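Local coordinates for spore coat polysaccharide biosynthesis protein SpsE (Bacillus subtilis, PDB 1VLI), which probably acts as an N-acylneuraminate-9-phosphate synthase of the NeuB family, serving the making of the spore coat polysaccharide, at residues G317-A322 with G341-G346; D333-L338 with R350-L355. One frame throughout, in Å; residues are numbered along the deposited sequence.

Overall arrangement
Both contacts belong to the C-terminal SAF (antifreeze-protein-like) domain, which follows the TIM-barrel part of the chain, and their centres lie about 11 Å apart. The four segments alternate along the sequence: strand 317-320 and the loop 341-346 form contact 1, while strand 335-338 and helix 352-356 form contact 2. The two strands are antiparallel neighbours in one small sheet, where F319 O probably accepts a hydrogen bond from A336 N at 2.8 Å. This sheet therefore joins the contacts directly. The loop packs on strand 317-320, and the helix chiefly on strand 335-338 while also reaching I318; the centre of each contact lies about 21 Å from the centre of the chain.

Contact 1: residues G317-A322 with G341-G346; sequences GIFTTA and GQKPQG
G317, I318 and F319 of strand 317-320 meet K343 to G346 in a partly buried strand-to-loop contact within the SAF domain, where the chain passes from strand 335-338 to helix 352-356. No hydrogen bond joins the two segments; the aromatic ring of F319 and two close glycine backbones do most of the work. F319 has CG anti to its carbonyl carbon (chi1 -80°), and the far rim of the ring reaches the loop. There CZ lies 3.5 Å from P344 O and CE1 3.6 Å from Q345 OE1, while G346 CA sits above one face, displaced toward the rim. K343 bends at chi3 and chi4 and lays CE 3.9 Å from F319 CE2. K343 NZ is 5.3 Å from the F319 ring centroid, at most a weak cation-pi attraction, and is hydrogen-bonded to P340 O. The side chain of Q345 folds back at chi2 (53°), and a lone pair of OE1 lying in the amide plane takes a somewhat bent 2.7 Å bond (146°) from G346 N. The same oxygen comes within 3.4 Å of G317 CA, and Q345 NE2 is hydrogen-bonded to Y315 O. Beside this, G346 CA makes a CA-H...O contact of 3.4 Å with I318 O. A beta carbon at G317 would crowd Q345 OE1 and G346 O, and one at G346 would run into I318 O, consistent with glycine at both positions. Replacing F319 by an alanine would probably open a gap between the K343 side chain and G346, which lie on opposite sides of the ring, and cost K343 CE its apolar support. K343 NZ, Q345 NE2 and G346 N thus bond to oxygens outside strand 317-320, leaving van der Waals and CH...O contacts between the segments; just beyond, I318 and L347 share a backbone hydrogen bond.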
# COMPACT_ATOMS: atom_id res chain seq x y z
N GLY A 317 15.86 -1.44 -0.35
CA GLY A 317 17.17 -0.97 -0.73
C GLY A 317 17.72 -1.81 -1.85
O GLY A 317 17.04 -2.74 -2.35
N ILE A 318 18.96 -1.53 -2.25
CA ILE A 318 19.56 -2.24 -3.35
C ILE A 318 20.42 -3.39 -2.85
O ILE A 318 21.35 -3.17 -2.05
CB ILE A 318 20.36 -1.27 -4.22
CG1 ILE A 318 19.46 -0.17 -4.76
CG2 ILE A 318 21.00 -2.03 -5.34
CD1 ILE A 318 20.18 0.85 -5.56
N PHE A 319 20.13 -4.59 -3.34
CA PHE A 319 20.76 -5.81 -2.82
C PHE A 319 21.32 -6.63 -3.94
O PHE A 319 20.76 -6.62 -5.02
CB PHE A 319 19.74 -6.65 -2.07
CG PHE A 319 19.47 -6.17 -0.67
CD1 PHE A 319 18.51 -5.20 -0.43
CD2 PHE A 319 20.20 -6.68 0.40
CE1 PHE A 319 18.28 -4.73 0.88
CE2 PHE A 319 19.97 -6.24 1.70
CZ PHE A 319 19.01 -5.25 1.93
N THR A 320 22.41 -7.34 -3.68
CA THR A 320 22.96 -8.27 -4.66
C THR A 320 22.09 -9.53 -4.71
O THR A 320 21.71 -10.09 -3.67
CB THR A 320 24.39 -8.67 -4.31
OG1 THR A 320 24.47 -8.96 -2.92
CG2 THR A 320 25.35 -7.50 -4.50
N THR A 321 21.77 -9.97 -5.92
CA THR A 321 21.06 -11.23 -6.12
C THR A 321 22.01 -12.41 -6.40
O THR A 321 21.59 -13.57 -6.34
CB THR A 321 20.03 -11.12 -7.25
OG1 THR A 321 20.67 -10.68 -8.44
CG2 THR A 321 19.05 -10.05 -6.98
N ALA A 322 23.28 -12.10 -6.72
CA ALA A 322 24.36 -13.08 -6.95
C ALA A 322 25.66 -12.48 -6.39
O ALA A 322 25.65 -11.33 -6.00
CB ALA A 322 24.50 -13.38 -8.44
N GLY A 341 14.61 -7.51 5.05
CA GLY A 341 14.33 -8.54 6.06
C GLY A 341 15.21 -8.30 7.27
O GLY A 341 15.18 -7.21 7.87
N GLN A 342 16.02 -9.29 7.60
CA GLN A 342 16.89 -9.17 8.78
C GLN A 342 18.26 -8.52 8.49
O GLN A 342 19.01 -8.18 9.41
CB GLN A 342 17.05 -10.56 9.44
CG GLN A 342 15.79 -11.04 10.17
CD GLN A 342 15.41 -10.15 11.36
OE1 GLN A 342 14.44 -9.39 11.29
NE2 GLN A 342 16.20 -10.22 12.43
N LYS A 343 18.56 -8.34 7.21
CA LYS A 343 19.87 -7.93 6.73
C LYS A 343 20.03 -6.41 6.87
O LYS A 343 19.03 -5.70 6.92
CB LYS A 343 20.03 -8.39 5.28
CG LYS A 343 19.57 -9.83 5.09
CD LYS A 343 19.81 -10.38 3.68
CE LYS A 343 18.82 -9.83 2.67
NZ LYS A 343 17.39 -10.12 3.00
N PRO A 344 21.27 -5.92 7.01
CA PRO A 344 21.53 -4.46 6.97
C PRO A 344 21.12 -3.82 5.62
O PRO A 344 21.17 -4.48 4.59
CB PRO A 344 23.04 -4.36 7.22
CG PRO A 344 23.38 -5.64 7.89
CD PRO A 344 22.51 -6.68 7.26
N GLN A 345 20.70 -2.56 5.66
CA GLN A 345 20.00 -1.91 4.53
C GLN A 345 20.94 -1.71 3.32
O GLN A 345 22.16 -1.54 3.50
CB GLN A 345 19.34 -0.60 5.01
CG GLN A 345 18.47 0.15 4.01
CD GLN A 345 17.41 -0.75 3.39
OE1 GLN A 345 17.74 -1.63 2.60
NE2 GLN A 345 16.14 -0.55 3.76
N GLY A 346 20.39 -1.77 2.10
CA GLY A 346 21.17 -1.53 0.88
C GLY A 346 21.06 -0.05 0.52
O GLY A 346 20.28 0.67 1.14

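Contact 2: residues D333-L338 with R350-L355; sequences DNIAVL and RFFELL
F352, in the first turn of helix 352-356, packs its ring against strand 335-338 in a buried, mainly apolar contact without a hydrogen bond between the segments. With CG of F352 anti to the backbone N (chi1 -175°), the ring extends from the helix toward the strand. V337 CG2 lies over one face, 4.1 Å from the centroid of the F352 ring and 29° off the normal, a CH-pi contact. I335 O instead approaches the ring edge near its plane, 3.6 Å from F352 CE1, and I335 CD1 touches the same carbon at 3.8 Å as the two side chains lie alongside, pointing opposite ways. Between them A336 offers only its backbone, with CA 3.9 Å from F352 CE1. One turn further on, L355 sets CD1 4.1 Å from I335 CD1, so that I335 meets both F352 and L355; L355 N is hydrogen-bonded to O of F351, the N-cap residue. Around this core, I318 of the adjoining strand 317-320 also touches F352, as does P149 of helix 148-155, while salt bridges from R350 to E175 and from E353 to K152 tie the start of the short helix to the barrel part of the chain.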
# COMPACT_ATOMS: atom_id res chain seq x y z
N ASP A 333 20.56 -8.11 -13.61
CA ASP A 333 20.87 -9.50 -13.32
C ASP A 333 21.66 -9.82 -12.05
O ASP A 333 21.72 -10.99 -11.66
CB ASP A 333 21.58 -10.13 -14.52
CG ASP A 333 20.68 -10.21 -15.72
OD1 ASP A 333 19.44 -10.35 -15.56
OD2 ASP A 333 21.12 -10.12 -16.88
N ASN A 334 22.28 -8.83 -11.42
CA ASN A 334 23.00 -9.10 -10.17
C ASN A 334 22.62 -8.22 -8.98
O ASN A 334 23.02 -8.49 -7.85
CB ASN A 334 24.52 -9.11 -10.39
CG ASN A 334 25.02 -7.85 -11.06
OD1 ASN A 334 24.37 -6.78 -11.04
ND2 ASN A 334 26.18 -7.96 -11.67
N ILE A 335 21.83 -7.18 -9.24
CA ILE A 335 21.26 -6.41 -8.14
C ILE A 335 19.75 -6.19 -8.32
O ILE A 335 19.26 -6.17 -9.45
CB ILE A 335 22.00 -5.03 -7.93
CG1 ILE A 335 22.12 -4.26 -9.25
CG2 ILE A 335 23.37 -5.24 -7.26
CD1 ILE A 335 22.22 -2.76 -9.05
N ALA A 336 19.04 -6.02 -7.19
CA ALA A 336 17.60 -5.79 -7.22
C ALA A 336 17.15 -4.90 -6.07
O ALA A 336 17.84 -4.79 -5.06
CB ALA A 336 16.83 -7.13 -7.22
N VAL A 337 16.01 -4.25 -6.26
CA VAL A 337 15.37 -3.41 -5.24
C VAL A 337 14.48 -4.33 -4.36
O VAL A 337 13.41 -4.80 -4.81
CB VAL A 337 14.56 -2.29 -5.92
CG1 VAL A 337 13.73 -1.46 -4.91
CG2 VAL A 337 15.49 -1.41 -6.71
N LEU A 338 14.96 -4.63 -3.15
CA LEU A 338 14.34 -5.66 -2.29
C LEU A 338 14.16 -5.14 -0.86
O LEU A 338 14.75 -4.15 -0.48
CB LEU A 338 15.16 -6.95 -2.31
CG LEU A 338 15.25 -7.64 -3.67
CD1 LEU A 338 16.46 -8.54 -3.74
CD2 LEU A 338 13.99 -8.41 -4.00
N ARG A 350 16.79 5.08 -5.17
CA ARG A 350 16.97 6.22 -6.10
C ARG A 350 18.26 6.07 -6.93
O ARG A 350 18.45 6.76 -7.93
CB ARG A 350 16.91 7.60 -5.38
CG ARG A 350 18.23 8.03 -4.70
CD ARG A 350 18.24 9.45 -4.07
NE ARG A 350 17.18 9.59 -3.09
CZ ARG A 350 17.27 9.27 -1.80
NH1 ARG A 350 18.39 8.79 -1.27
NH2 ARG A 350 16.20 9.42 -1.03
N PHE A 351 19.14 5.16 -6.54
CA PHE A 351 20.38 4.98 -7.30
C PHE A 351 20.35 3.78 -8.22
O PHE A 351 21.35 3.49 -8.86
CB PHE A 351 21.60 4.90 -6.37
CG PHE A 351 21.72 6.10 -5.42
CD1 PHE A 351 22.23 7.33 -5.87
CD2 PHE A 351 21.30 5.99 -4.10
CE1 PHE A 351 22.37 8.40 -5.00
CE2 PHE A 351 21.44 7.05 -3.23
CZ PHE A 351 21.97 8.27 -3.69
N PHE A 352 19.22 3.11 -8.35
CA PHE A 352 19.20 1.86 -9.08
C PHE A 352 19.47 2.07 -10.58
O PHE A 352 20.33 1.39 -11.17
CB PHE A 352 17.90 1.10 -8.82
CG PHE A 352 17.86 -0.27 -9.45
CD1 PHE A 352 18.47 -1.36 -8.83
CD2 PHE A 352 17.23 -0.46 -10.67
CE1 PHE A 352 18.45 -2.62 -9.40
CE2 PHE A 352 17.21 -1.71 -11.26
CZ PHE A 352 17.82 -2.80 -10.62
N GLU A 353 18.76 3.03 -11.19
CA GLU A 353 19.01 3.40 -12.59
C GLU A 353 20.47 3.73 -12.86
O GLU A 353 21.08 3.18 -13.78
CB GLU A 353 18.11 4.56 -13.00
CG GLU A 353 16.87 4.12 -13.76
CD GLU A 353 15.69 5.05 -13.54
OE1 GLU A 353 15.90 6.28 -13.61
OE2 GLU A 353 14.56 4.55 -13.30
N LEU A 354 21.05 4.61 -12.04
CA LEU A 354 22.44 5.02 -12.13
C LEU A 354 23.40 3.84 -12.16
O LEU A 354 24.26 3.73 -13.04
CB LEU A 354 22.77 5.93 -10.95
CG LEU A 354 24.14 6.58 -10.85
CD1 LEU A 354 24.26 7.64 -11.91
CD2 LEU A 354 24.25 7.23 -9.47
N LEU A 355 23.26 2.94 -11.18
CA LEU A 355 24.17 1.80 -11.13
C LEU A 355 24.02 0.89 -12.36
O LEU A 355 25.00 0.50 -12.93
CB LEU A 355 23.96 1.01 -9.84
CG LEU A 355 24.18 1.63 -8.47
CD1 LEU A 355 24.17 0.50 -7.45
CD2 LEU A 355 25.53 2.39 -8.40